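Local coordinates for putative hemin transport system, substrate-binding protein (Burkholderia cenocepacia J2315, PDB 5GIZ), which binds heme in the periplasm, probably to hand it on to an inner-membrane ABC transporter for heme uptake, at residues T18-Y30 / V111-L124. Numbering follows the deposited sequence.
Sequences TAFALGGAETPRY and VAQALDVRDAGAAL
Leu22 enters as a knob among Ala112, Ala120, Gly121 and Leu124, between helices 101-114 and 118-141 and close to the turn that joins them. Its two methyls divide the work. Leu22 CD1 reaches helix 101-114, 3.8 Å from Val111 CG1, while Leu22 CD2 lies directly against the backbone of helix 118-141, 3.5 Å from Gly121 CA, and meets Leu124 CD2. Thr18 extends the apolar seam: its CG2, anti to the backbone N, meets Val111, while OG1 turns back to bond Ala14 O one turn earlier.

Farther along, Leu115 CD1 sits over one face of the Tyr30 ring in a CH-pi contact, 3.9 Å from the centroid, and Val117 CG1 abuts the ring edge. Thr27 OG1 lies across the opposite face and accepts from Arg29 N, forming an ST turn. Beyond the ring, Arg29 NE and NH2 both approach Asp116 OD2 at 2.8 Å, but the guanidinium and carboxylate planes stand 85° apart and both hydrogen bonds are weak, so that charge attraction probably contributes more than directed hydrogen bonding.

Asp116, with positive phi, closes helix 101-114 in a Schellman motif, and Val117 occupies the N-cap position of the next helix. Segments 18-23 and 118-124 cross at 98°, packing the start of the long interdomain helix characteristic of class III periplasmic binding proteins onto the N-terminal lobe.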
loop_
_atom_site.group_PDB
_atom_site.type_symbol
_atom_site.label_atom_id
_atom_site.label_comp_id
_atom_site.label_asym_id
_atom_site.label_seq_id
_atom_site.Cartn_x
_atom_site.Cartn_y
_atom_site.Cartn_z
ATOM N N THR A 18 -0.338 -10.625 3.838
ATOM C CA THR A 18 -1.378 -11.294 4.596
ATOM C C THR A 18 -1.150 -12.795 4.638
ATOM O O THR A 18 -1.149 -13.415 5.704
ATOM C CB THR A 18 -2.722 -10.954 3.968
ATOM O OG1 THR A 18 -2.966 -9.532 3.995
ATOM C CG2 THR A 18 -3.892 -11.648 4.687
ATOM N N ALA A 19 -0.884 -13.369 3.474
ATOM C CA ALA A 19 -0.606 -14.789 3.439
ATOM C C ALA A 19 0.550 -15.182 4.318
ATOM O O ALA A 19 0.471 -16.131 5.108
ATOM C CB ALA A 19 -0.376 -15.258 2.028
ATOM N N PHE A 20 1.666 -14.470 4.213
ATOM C CA PHE A 20 2.804 -14.851 5.016
ATOM C C PHE A 20 2.514 -14.655 6.485
ATOM O O PHE A 20 3.006 -15.432 7.274
ATOM C CB PHE A 20 4.111 -14.159 4.554
ATOM C CG PHE A 20 4.714 -14.773 3.316
ATOM C CD1 PHE A 20 5.234 -16.033 3.326
ATOM C CD2 PHE A 20 4.668 -14.102 2.132
ATOM C CE1 PHE A 20 5.746 -16.607 2.159
ATOM C CE2 PHE A 20 5.233 -14.631 0.989
ATOM C CZ PHE A 20 5.707 -15.897 0.981
ATOM N N ALA A 21 1.702 -13.644 6.855
ATOM C CA ALA A 21 1.409 -13.326 8.256
ATOM C C ALA A 21 0.557 -14.415 8.946
ATOM O O ALA A 21 0.522 -14.491 10.162
ATOM C CB ALA A 21 0.706 -11.974 8.344
ATOM N N LEU A 22 -0.129 -15.222 8.162
ATOM C CA LEU A 22 -0.938 -16.317 8.692
ATOM C C LEU A 22 -0.112 -17.514 9.137
ATOM O O LEU A 22 -0.566 -18.256 10.010
ATOM C CB LEU A 22 -2.001 -16.780 7.678
ATOM C CG LEU A 22 -3.066 -15.724 7.359
ATOM C CD1 LEU A 22 -3.774 -16.048 6.053
ATOM C CD2 LEU A 22 -4.070 -15.654 8.504
ATOM N N GLY A 23 1.067 -17.724 8.562
ATOM C CA GLY A 23 1.981 -18.773 9.063
ATOM C C GLY A 23 3.043 -19.242 8.090
ATOM O O GLY A 23 3.159 -20.437 7.832
ATOM N N GLY A 24 3.822 -18.313 7.538
ATOM C CA GLY A 24 5.001 -18.684 6.752
ATOM C C GLY A 24 4.825 -19.130 5.308
ATOM O O GLY A 24 3.705 -19.179 4.748
ATOM N N ALA A 25 5.965 -19.484 4.720
ATOM C CA ALA A 25 6.097 -19.720 3.276
ATOM C C ALA A 25 5.315 -20.923 2.777
ATOM O O ALA A 25 4.671 -20.866 1.695
ATOM C CB ALA A 25 7.572 -19.857 2.908
ATOM N N GLU A 26 5.417 -21.994 3.568
ATOM C CA GLU A 26 4.653 -23.215 3.378
ATOM C C GLU A 26 4.170 -23.841 4.697
ATOM O O GLU A 26 4.910 -23.934 5.690
ATOM C CB GLU A 26 5.414 -24.231 2.536
ATOM C CG GLU A 26 6.886 -24.469 2.800
ATOM C CD GLU A 26 7.455 -25.498 1.818
ATOM O OE1 GLU A 26 6.860 -26.590 1.687
ATOM O OE2 GLU A 26 8.486 -25.227 1.161
ATOM N N THR A 27 2.903 -24.244 4.679
ATOM C CA THR A 27 2.244 -24.861 5.817
ATOM C C THR A 27 1.775 -26.236 5.367
ATOM O O THR A 27 2.113 -26.676 4.264
ATOM C CB THR A 27 1.035 -24.014 6.282
ATOM O OG1 THR A 27 -0.049 -24.146 5.344
ATOM C CG2 THR A 27 1.436 -22.552 6.440
ATOM N N PRO A 28 1.007 -26.935 6.213
ATOM C CA PRO A 28 0.474 -28.172 5.665
ATOM C C PRO A 28 -0.523 -27.937 4.507
ATOM O O PRO A 28 -0.581 -28.749 3.601
ATOM C CB PRO A 28 -0.200 -28.831 6.880
ATOM C CG PRO A 28 0.555 -28.293 8.056
ATOM C CD PRO A 28 0.877 -26.874 7.683
ATOM N N ARG A 29 -1.263 -26.825 4.517
ATOM C CA ARG A 29 -2.359 -26.641 3.557
ATOM C C ARG A 29 -1.939 -25.965 2.255
ATOM O O ARG A 29 -2.687 -26.013 1.277
ATOM C CB ARG A 29 -3.530 -25.827 4.162
ATOM C CG ARG A 29 -4.005 -26.192 5.578
ATOM C CD ARG A 29 -5.111 -27.243 5.677
ATOM N NE ARG A 29 -6.089 -27.178 4.587
ATOM C CZ ARG A 29 -6.141 -28.004 3.538
ATOM N NH1 ARG A 29 -5.274 -29.010 3.395
ATOM N NH2 ARG A 29 -7.076 -27.820 2.612
ATOM N N TYR A 30 -0.783 -25.306 2.221
ATOM C CA TYR A 30 -0.426 -24.540 1.017
ATOM C C TYR A 30 1.024 -24.109 1.038
ATOM O O TYR A 30 1.660 -24.050 2.091
ATOM C CB TYR A 30 -1.296 -23.272 0.870
ATOM C CG TYR A 30 -1.140 -22.340 2.044
ATOM C CD1 TYR A 30 -0.120 -21.403 2.092
ATOM C CD2 TYR A 30 -1.988 -22.442 3.136
ATOM C CE1 TYR A 30 0.028 -20.577 3.183
ATOM C CE2 TYR A 30 -1.856 -21.623 4.221
ATOM C CZ TYR A 30 -0.860 -20.685 4.252
ATOM O OH TYR A 30 -0.728 -19.879 5.373
ATOM N N VAL A 111 -8.336 -14.096 2.768
ATOM C CA VAL A 111 -7.185 -14.885 2.404
ATOM C C VAL A 111 -7.191 -16.147 3.312
ATOM O O VAL A 111 -6.982 -17.241 2.844
ATOM C CB VAL A 111 -5.871 -14.068 2.555
ATOM C CG1 VAL A 111 -4.652 -14.993 2.513
ATOM C CG2 VAL A 111 -5.820 -12.999 1.467
ATOM N N ALA A 112 -7.484 -15.997 4.618
ATOM C CA ALA A 112 -7.473 -17.175 5.496
ATOM C C ALA A 112 -8.533 -18.225 5.061
ATOM O O ALA A 112 -8.278 -19.446 5.099
ATOM C CB ALA A 112 -7.698 -16.762 6.946
ATOM N N GLN A 113 -9.689 -17.743 4.609
ATOM C CA GLN A 113 -10.718 -18.626 4.060
ATOM C C GLN A 113 -10.224 -19.351 2.813
ATOM O O GLN A 113 -10.363 -20.577 2.718
ATOM C CB GLN A 113 -11.979 -17.854 3.681
ATOM C CG GLN A 113 -13.033 -18.705 2.923
ATOM C CD GLN A 113 -13.603 -19.879 3.706
ATOM O OE1 GLN A 113 -13.969 -20.917 3.123
ATOM N NE2 GLN A 113 -13.711 -19.727 5.022
ATOM N N ALA A 114 -9.648 -18.594 1.862
ATOM C CA ALA A 114 -9.202 -19.159 0.591
ATOM C C ALA A 114 -8.150 -20.233 0.812
ATOM O O ALA A 114 -8.088 -21.213 0.059
ATOM C CB ALA A 114 -8.659 -18.075 -0.322
ATOM N N LEU A 115 -7.323 -20.038 1.842
ATOM C CA LEU A 115 -6.194 -20.931 2.180
ATOM C C LEU A 115 -6.570 -22.052 3.176
ATOM O O LEU A 115 -5.719 -22.862 3.532
ATOM C CB LEU A 115 -5.004 -20.124 2.709
ATOM C CG LEU A 115 -4.360 -19.157 1.706
ATOM C CD1 LEU A 115 -3.225 -18.416 2.390
ATOM C CD2 LEU A 115 -3.863 -19.851 0.449
ATOM N N ASP A 116 -7.834 -22.061 3.580
ATOM C CA ASP A 116 -8.399 -23.042 4.518
ATOM C C ASP A 116 -7.621 -23.034 5.821
ATOM O O ASP A 116 -7.268 -24.085 6.392
ATOM C CB ASP A 116 -8.433 -24.421 3.864
ATOM C CG ASP A 116 -9.189 -25.438 4.671
ATOM O OD1 ASP A 116 -10.160 -25.114 5.404
ATOM O OD2 ASP A 116 -8.803 -26.620 4.520
ATOM N N VAL A 117 -7.338 -21.821 6.294
ATOM C CA VAL A 117 -6.742 -21.655 7.612
ATOM C C VAL A 117 -7.549 -20.664 8.446
ATOM O O VAL A 117 -7.033 -19.637 8.891
ATOM C CB VAL A 117 -5.257 -21.272 7.539
ATOM C CG1 VAL A 117 -4.425 -22.450 7.024
ATOM C CG2 VAL A 117 -5.004 -20.024 6.663
ATOM N N ARG A 118 -8.821 -20.985 8.675
ATOM C CA ARG A 118 -9.721 -20.139 9.474
ATOM C C ARG A 118 -9.148 -19.746 10.843
ATOM O O ARG A 118 -9.192 -18.587 11.191
ATOM C CB ARG A 118 -11.092 -20.828 9.618
ATOM C CG ARG A 118 -11.878 -20.528 10.903
ATOM C CD ARG A 118 -13.105 -21.436 11.006
ATOM N NE ARG A 118 -12.808 -22.684 11.714
ATOM C CZ ARG A 118 -12.780 -22.807 13.040
ATOM N NH1 ARG A 118 -13.023 -21.755 13.814
ATOM N NH2 ARG A 118 -12.510 -23.982 13.604
ATOM N N ASP A 119 -8.627 -20.696 11.605
ATOM C CA ASP A 119 -8.080 -20.408 12.947
ATOM C C ASP A 119 -6.912 -19.387 12.927
ATOM O O ASP A 119 -6.881 -18.463 13.732
ATOM C CB ASP A 119 -7.632 -21.695 13.644
ATOM C CG ASP A 119 -8.809 -22.511 14.217
ATOM O OD1 ASP A 119 -9.979 -22.068 14.152
ATOM O OD2 ASP A 119 -8.538 -23.619 14.738
ATOM N N ALA A 120 -5.980 -19.578 12.009
ATOM C CA ALA A 120 -4.874 -18.635 11.808
ATOM C C ALA A 120 -5.450 -17.248 11.475
ATOM O O ALA A 120 -4.959 -16.212 11.964
ATOM C CB ALA A 120 -3.960 -19.122 10.706
ATOM N N GLY A 121 -6.454 -17.216 10.609
ATOM C CA GLY A 121 -7.125 -15.938 10.285
ATOM C C GLY A 121 -7.708 -15.240 11.509
ATOM O O GLY A 121 -7.555 -14.038 11.746
ATOM N N ALA A 122 -8.407 -16.012 12.324
ATOM C CA ALA A 122 -8.971 -15.415 13.480
ATOM C C ALA A 122 -7.897 -14.882 14.459
ATOM O O ALA A 122 -8.062 -13.845 15.070
ATOM C CB ALA A 122 -9.854 -16.426 14.172
ATOM N N ALA A 123 -6.776 -15.600 14.572
ATOM C CA ALA A 123 -5.694 -15.149 15.470
ATOM C C ALA A 123 -5.043 -13.874 14.952
ATOM O O ALA A 123 -4.777 -12.949 15.697
ATOM C CB ALA A 123 -4.662 -16.244 15.631
ATOM N N LEU A 124 -4.781 -13.879 13.658
ATOM C CA LEU A 124 -4.189 -12.678 13.021
ATOM C C LEU A 124 -5.136 -11.483 13.153
ATOM O O LEU A 124 -4.713 -10.372 13.448
ATOM C CB LEU A 124 -3.886 -12.932 11.565
ATOM C CG LEU A 124 -3.309 -11.762 10.749
ATOM C CD1 LEU A 124 -2.059 -11.157 11.417
ATOM C CD2 LEU A 124 -3.016 -12.159 9.312
HETATM O O HOH W 1 -5.039 -24.378 1.066
#